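Telomerase reverse transcriptase (PDB 4LMO) extends chromosome ends by copying a template within the telomerase RNA into telomeric repeats, this fragment being the RNA-binding domain of the catalytic subunit. Local coordinates at residues K64-R67 and R68-N71; Q245-A248 and F249-H252. One frame throughout, in Å; residues are numbered along the deposited sequence.

Contact 1 (K64-R67 and R68-N71)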
ATOM      1  N   LYS A  64      12.612  10.136 -21.481  1.00 52.81           N
ATOM      2  CA  LYS A  64      13.467  10.730 -20.457  1.00 51.79           C
ATOM      3  C   LYS A  64      12.595  11.514 -19.482  1.00 49.57           C
ATOM      4  O   LYS A  64      11.655  12.201 -19.894  1.00 49.25           O
ATOM      5  CB  LYS A  64      14.516  11.645 -21.098  1.00 53.63           C
ATOM      6  CG  LYS A  64      15.549  12.200 -20.125  1.00 54.94           C
ATOM      7  CD  LYS A  64      16.701  12.877 -20.850  1.00 56.25           C
ATOM      8  CE  LYS A  64      17.771  13.332 -19.869  1.00 56.94           C
ATOM      9  NZ  LYS A  64      19.035  13.713 -20.556  1.00 57.91           N
ATOM     10  N   LEU A  65      12.903  11.395 -18.192  1.00 47.30           N
ATOM     11  CA  LEU A  65      12.191  12.136 -17.155  1.00 45.40           C
ATOM     12  C   LEU A  65      12.464  13.637 -17.258  1.00 44.47           C
ATOM     13  O   LEU A  65      13.624  14.044 -17.351  1.00 45.01           O
ATOM     14  CB  LEU A  65      12.591  11.640 -15.762  1.00 44.79           C
ATOM     15  CG  LEU A  65      12.056  10.300 -15.251  1.00 44.41           C
ATOM     16  CD1 LEU A  65      12.777   9.901 -13.973  1.00 43.64           C
ATOM     17  CD2 LEU A  65      10.551  10.350 -15.022  1.00 43.43           C
ATOM     18  N   PRO A  66      11.397  14.464 -17.243  1.00 42.97           N
ATOM     19  CA  PRO A  66      11.557  15.917 -17.130  1.00 42.84           C
ATOM     20  C   PRO A  66      12.356  16.284 -15.878  1.00 42.82           C
ATOM     21  O   PRO A  66      12.410  15.496 -14.930  1.00 42.34           O
ATOM     22  CB  PRO A  66      10.116  16.419 -16.998  1.00 41.67           C
ATOM     23  CG  PRO A  66       9.295  15.380 -17.675  1.00 41.42           C
ATOM     24  CD  PRO A  66       9.981  14.077 -17.384  1.00 41.89           C
ATOM     25  N   ARG A  67      12.967  17.468 -15.878  1.00 43.35           N
ATOM     26  CA  ARG A  67      13.846  17.883 -14.782  1.00 43.55           C
ATOM     27  C   ARG A  67      13.152  17.829 -13.419  1.00 41.40           C
ATOM     28  O   ARG A  67      13.752  17.391 -12.434  1.00 40.82           O
ATOM     29  CB  ARG A  67      14.429  19.278 -15.040  1.00 46.01           C
ATOM     30  CG  ARG A  67      15.713  19.548 -14.272  1.00 48.68           C
ATOM     31  CD  ARG A  67      16.151  21.001 -14.372  1.00 51.63           C
ATOM     32  NE  ARG A  67      17.143  21.329 -13.347  1.00 54.37           N
ATOM     33  CZ  ARG A  67      16.861  21.881 -12.168  1.00 55.89           C
ATOM     34  NH1 ARG A  67      15.608  22.186 -11.843  1.00 57.26           N
ATOM     35  NH2 ARG A  67      17.837  22.132 -11.307  1.00 56.59           N
ATOM     36  N   ARG A  68      11.891  18.259 -13.382  1.00 39.56           N
ATOM     37  CA  ARG A  68      11.071  18.249 -12.167  1.00 37.95           C
ATOM     38  C   ARG A  68      10.986  16.851 -11.553  1.00 37.22           C
ATOM     39  O   ARG A  68      11.191  16.678 -10.349  1.00 36.88           O
ATOM     40  CB  ARG A  68       9.663  18.776 -12.470  1.00 37.04           C
ATOM     41  CG  ARG A  68       8.898  19.270 -11.250  1.00 36.69           C
ATOM     42  CD  ARG A  68       7.413  19.448 -11.534  1.00 35.74           C
ATOM     43  NE  ARG A  68       7.121  20.575 -12.421  1.00 35.93           N
ATOM     44  CZ  ARG A  68       6.773  21.794 -12.011  1.00 36.34           C
ATOM     45  NH1 ARG A  68       6.668  22.073 -10.713  1.00 35.92           N
ATOM     46  NH2 ARG A  68       6.527  22.744 -12.905  1.00 36.30           N
ATOM     47  N   PHE A  69      10.697  15.861 -12.394  1.00 36.37           N
ATOM     48  CA  PHE A  69      10.538  14.480 -11.948  1.00 35.52           C
ATOM     49  C   PHE A  69      11.872  13.750 -11.812  1.00 36.18           C
ATOM     50  O   PHE A  69      11.988  12.809 -11.023  1.00 35.72           O
ATOM     51  CB  PHE A  69       9.576  13.724 -12.871  1.00 34.37           C
ATOM     52  CG  PHE A  69       8.158  14.232 -12.809  1.00 33.55           C
ATOM     53  CD1 PHE A  69       7.741  15.281 -13.626  1.00 33.34           C
ATOM     54  CD2 PHE A  69       7.242  13.671 -11.924  1.00 32.75           C
ATOM     55  CE1 PHE A  69       6.438  15.755 -13.565  1.00 32.70           C
ATOM     56  CE2 PHE A  69       5.938  14.139 -11.859  1.00 32.25           C
ATOM     57  CZ  PHE A  69       5.536  15.183 -12.682  1.00 32.36           C
ATOM     58  N   PHE A  70      12.876  14.193 -12.570  1.00 37.34           N
ATOM     59  CA  PHE A  70      14.229  13.649 -12.450  1.00 38.63           C
ATOM     60  C   PHE A  70      14.828  13.926 -11.072  1.00 38.65           C
ATOM     61  O   PHE A  70      15.533  13.087 -10.517  1.00 39.21           O
ATOM     62  CB  PHE A  70      15.156  14.195 -13.545  1.00 40.16           C
ATOM     63  CG  PHE A  70      16.569  13.683 -13.450  1.00 41.53           C
ATOM     64  CD1 PHE A  70      17.596  14.509 -12.998  1.00 42.46           C
ATOM     65  CD2 PHE A  70      16.870  12.365 -13.789  1.00 41.85           C
ATOM     66  CE1 PHE A  70      18.897  14.033 -12.900  1.00 43.53           C
ATOM     67  CE2 PHE A  70      18.167  11.884 -13.691  1.00 42.82           C
ATOM     68  CZ  PHE A  70      19.181  12.720 -13.246  1.00 43.85           C
ATOM     69  N   ASN A  71      14.540  15.103 -10.525  1.00 38.48           N
ATOM     70  CA  ASN A  71      15.040  15.479  -9.206  1.00 38.49           C
ATOM     71  C   ASN A  71      14.403  14.698  -8.055  1.00 37.72           C
ATOM     72  O   ASN A  71      14.923  14.706  -6.938  1.00 39.08           O
ATOM     73  CB  ASN A  71      14.897  16.986  -8.990  1.00 38.84           C
ATOM     74  CG  ASN A  71      15.833  17.794  -9.873  1.00 40.02           C
ATOM     75  OD1 ASN A  71      15.458  18.845 -10.387  1.00 40.35           O
ATOM     76  ND2 ASN A  71      17.060  17.305 -10.052  1.00 40.66           N
TER
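L65, P66 and R67 meet F69, F70 and N71 in a local contact round the first turn of the short helix 67-70, at the surface of the domain, where the loop that follows helix 40-48 turns into helix. P66 stands at the N-cap position. Proline has no backbone N-H to give, a small loss at a helix start, where first-turn N-H groups have no carbonyl of an earlier turn to bond, while its O accepts the N-H of F70 at 2.7 Å, the donor lying nearly in line with the C=O bond. One residue on, R67 O takes N71 N at 3.1 Å, completing the second i to i+4 bond.

Apolar side chains pack on the side of the turn that faces the protein. L65 crosses F69 at about a right angle, its CD2 4.1 Å from F69 CB, and P66 CB comes to the edge of the F69 ring, 4.3 Å from CD1. With CG anti to the carbonyl carbon (chi1 -66°), the buried F69 carries its ring inward, edge-to-face with F49 and against F48, Y196 and I200. R68, bent at chi3, reaches E193 in a salt bridge and gives a hydrogen bond to the carbonyl oxygen of L181.

On the exposed side R67 runs out extended. N71 OD1 lies above its guanidinium plane, offset toward the rim and 3.6 Å from NH1, the two planes 80° apart; any attraction is probably charge-dipole, without a hydrogen bond. A helix start with proline at the N-cap position thus opens helix 67-70, in a region that by similarity interacts with the RNA template.

Contact 2 (Q245-A248 and F249-H252)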
ATOM      1  N   GLN A 245      -9.421 -21.775   6.027  1.00 44.14           N
ATOM      2  CA  GLN A 245      -9.751 -22.456   4.774  1.00 45.37           C
ATOM      3  C   GLN A 245      -9.335 -23.923   4.806  1.00 47.67           C
ATOM      4  O   GLN A 245     -10.089 -24.797   4.378  1.00 48.97           O
ATOM      5  CB  GLN A 245      -9.095 -21.747   3.582  1.00 43.87           C
ATOM      6  CG  GLN A 245      -9.721 -20.406   3.230  1.00 42.13           C
ATOM      7  CD  GLN A 245     -11.172 -20.533   2.805  1.00 42.11           C
ATOM      8  OE1 GLN A 245     -11.494 -21.256   1.862  1.00 42.50           O
ATOM      9  NE2 GLN A 245     -12.055 -19.831   3.501  1.00 41.30           N
ATOM     10  N   ASP A 246      -8.136 -24.177   5.325  1.00 49.46           N
ATOM     11  CA  ASP A 246      -7.584 -25.523   5.425  1.00 52.43           C
ATOM     12  C   ASP A 246      -8.430 -26.447   6.305  1.00 53.68           C
ATOM     13  O   ASP A 246      -8.779 -27.552   5.889  1.00 55.84           O
ATOM     14  CB  ASP A 246      -6.144 -25.470   5.944  1.00 53.97           C
ATOM     15  CG  ASP A 246      -5.478 -26.834   5.968  1.00 56.95           C
ATOM     16  OD1 ASP A 246      -5.565 -27.562   4.953  1.00 58.50           O
ATOM     17  OD2 ASP A 246      -4.863 -27.175   7.001  1.00 58.74           O
ATOM     18  N   LEU A 247      -8.757 -25.985   7.512  1.00 53.40           N
ATOM     19  CA  LEU A 247      -9.523 -26.779   8.477  1.00 53.60           C
ATOM     20  C   LEU A 247     -10.983 -26.957   8.063  1.00 53.63           C
ATOM     21  O   LEU A 247     -11.611 -27.961   8.406  1.00 53.72           O
ATOM     22  CB  LEU A 247      -9.451 -26.153   9.874  1.00 53.75           C
ATOM     23  CG  LEU A 247      -8.099 -26.045  10.587  1.00 53.50           C
ATOM     24  CD1 LEU A 247      -8.181 -25.011  11.698  1.00 53.39           C
ATOM     25  CD2 LEU A 247      -7.642 -27.387  11.141  1.00 54.68           C
ATOM     26  N   ALA A 248     -11.515 -25.981   7.333  1.00 53.81           N
ATOM     27  CA  ALA A 248     -12.884 -26.053   6.821  1.00 54.72           C
ATOM     28  C   ALA A 248     -13.011 -27.067   5.684  1.00 56.07           C
ATOM     29  O   ALA A 248     -14.055 -27.704   5.530  1.00 56.47           O
ATOM     30  CB  ALA A 248     -13.357 -24.681   6.365  1.00 53.51           C
ATOM     31  N   PHE A 249     -11.944 -27.214   4.900  1.00 57.16           N
ATOM     32  CA  PHE A 249     -11.948 -28.099   3.733  1.00 59.80           C
ATOM     33  C   PHE A 249     -11.208 -29.422   3.952  1.00 63.72           C
ATOM     34  O   PHE A 249     -10.928 -30.149   2.997  1.00 65.68           O
ATOM     35  CB  PHE A 249     -11.409 -27.363   2.500  1.00 57.33           C
ATOM     36  CG  PHE A 249     -12.392 -26.402   1.892  1.00 56.13           C
ATOM     37  CD1 PHE A 249     -13.283 -26.827   0.914  1.00 56.41           C
ATOM     38  CD2 PHE A 249     -12.434 -25.074   2.302  1.00 54.61           C
ATOM     39  CE1 PHE A 249     -14.194 -25.945   0.354  1.00 55.83           C
ATOM     40  CE2 PHE A 249     -13.343 -24.188   1.746  1.00 53.93           C
ATOM     41  CZ  PHE A 249     -14.224 -24.623   0.769  1.00 54.40           C
ATOM     42  N   ARG A 250     -10.900 -29.728   5.210  1.00 67.57           N
ATOM     43  CA  ARG A 250     -10.320 -31.019   5.582  1.00 72.22           C
ATOM     44  C   ARG A 250     -11.361 -31.935   6.218  1.00 75.97           C
ATOM     45  O   ARG A 250     -11.369 -33.142   5.975  1.00 77.34           O
ATOM     46  CB  ARG A 250      -9.136 -30.826   6.529  1.00 71.85           C
ATOM     47  CG  ARG A 250      -7.776 -30.992   5.869  1.00 71.96           C
ATOM     48  CD  ARG A 250      -6.697 -30.163   6.553  1.00 71.47           C
ATOM     49  NE  ARG A 250      -6.891 -30.023   7.997  1.00 71.72           N
ATOM     50  CZ  ARG A 250      -6.442 -30.879   8.912  1.00 72.59           C
ATOM     51  NH1 ARG A 250      -5.765 -31.962   8.550  1.00 73.83           N
ATOM     52  NH2 ARG A 250      -6.676 -30.652  10.198  1.00 71.91           N
ATOM     53  N   SER A 251     -12.232 -31.350   7.038  1.00 78.95           N
ATOM     54  CA  SER A 251     -13.320 -32.081   7.682  1.00 82.72           C
ATOM     55  C   SER A 251     -14.394 -32.483   6.668  1.00 84.57           C
ATOM     56  O   SER A 251     -14.997 -33.553   6.779  1.00 85.46           O
ATOM     57  CB  SER A 251     -13.936 -31.238   8.801  1.00 82.66           C
ATOM     58  OG  SER A 251     -14.895 -31.979   9.535  1.00 84.15           O
ATOM     59  N   HIS A 252     -14.615 -31.615   5.681  1.00 85.80           N
ATOM     60  CA  HIS A 252     -15.614 -31.840   4.638  1.00 87.12           C
ATOM     61  C   HIS A 252     -15.050 -32.573   3.448  1.00 89.08           C
ATOM     62  O   HIS A 252     -15.798 -33.032   2.579  1.00 89.81           O
ATOM     63  CB  HIS A 252     -16.234 -30.517   4.213  1.00 85.96           C
ATOM     64  CG  HIS A 252     -17.043 -29.845   5.296  1.00 86.24           C
ATOM     65  ND1 HIS A 252     -16.473 -29.167   6.310  1.00 86.19           N
ATOM     66  CD2 HIS A 252     -18.420 -29.763   5.491  1.00 86.84           C
ATOM     67  CE1 HIS A 252     -17.433 -28.679   7.115  1.00 85.86           C
ATOM     68  NE2 HIS A 252     -18.624 -29.044   6.611  1.00 86.43           N
TER
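R250 packs against D246 one turn earlier in helix 238-251, and its chain can be followed outward. CB rests 3.4 Å from the carbonyl oxygen D246 O, and CG stays beside that same oxygen. CD comes close to the carboxylate, 3.3 Å from D246 OD1. NE lies 3.6 Å from D246 OD2 in a long salt bridge; because the oxygen stands well out of the guanidinium plane, the attraction is one of charges alone, and NE is buried here without a hydrogen-bond partner in the model. The bend at chi3 (33°) turns the end of the chain toward L247, whose CD2 meets NH2 at the guanidinium edge, 3.5 Å away.

This is the fraying last turn of the helix, near the C-terminus of this chain, and its backbone bonding is weak: F249 N is shared between Q245 O at 3.1 Å and, more weakly, D246 O. Leucine and alanine suit the inner side, where L247 lies on L109 and F112, and A248 on L109. F249 lies alongside Q245, with Q245 O in the plane of its ring at the edge. Beyond F249, an imidazole takes over a backbone donor's work: H252 ND1 donates a hydrogen bond to A248 O at 2.9 Å, in the carbonyl plane but 33° out of the imidazole plane.

In the fold
Both contacts lie at the surface, on opposite sides of the chain's centre, with their centres about 53 Å apart and no shared element. Contact 1 starts a helix and contact 2 frays one out. At the start, two well-formed backbone bonds set the turn and a buried phenylalanine anchors it to helices 40-48 and 191-220; at the end, backbone bonding is weak, a histidine side chain supplies a bond, and L247 and A248 rest on helix 109-112. In both, an arginine has an oxygen off its plane with no N-H directed at it: over a face in contact 1, oblique and in a long salt bridge in contact 2. Only 64-71 overlaps a region assigned, by similarity, to interaction with the RNA template.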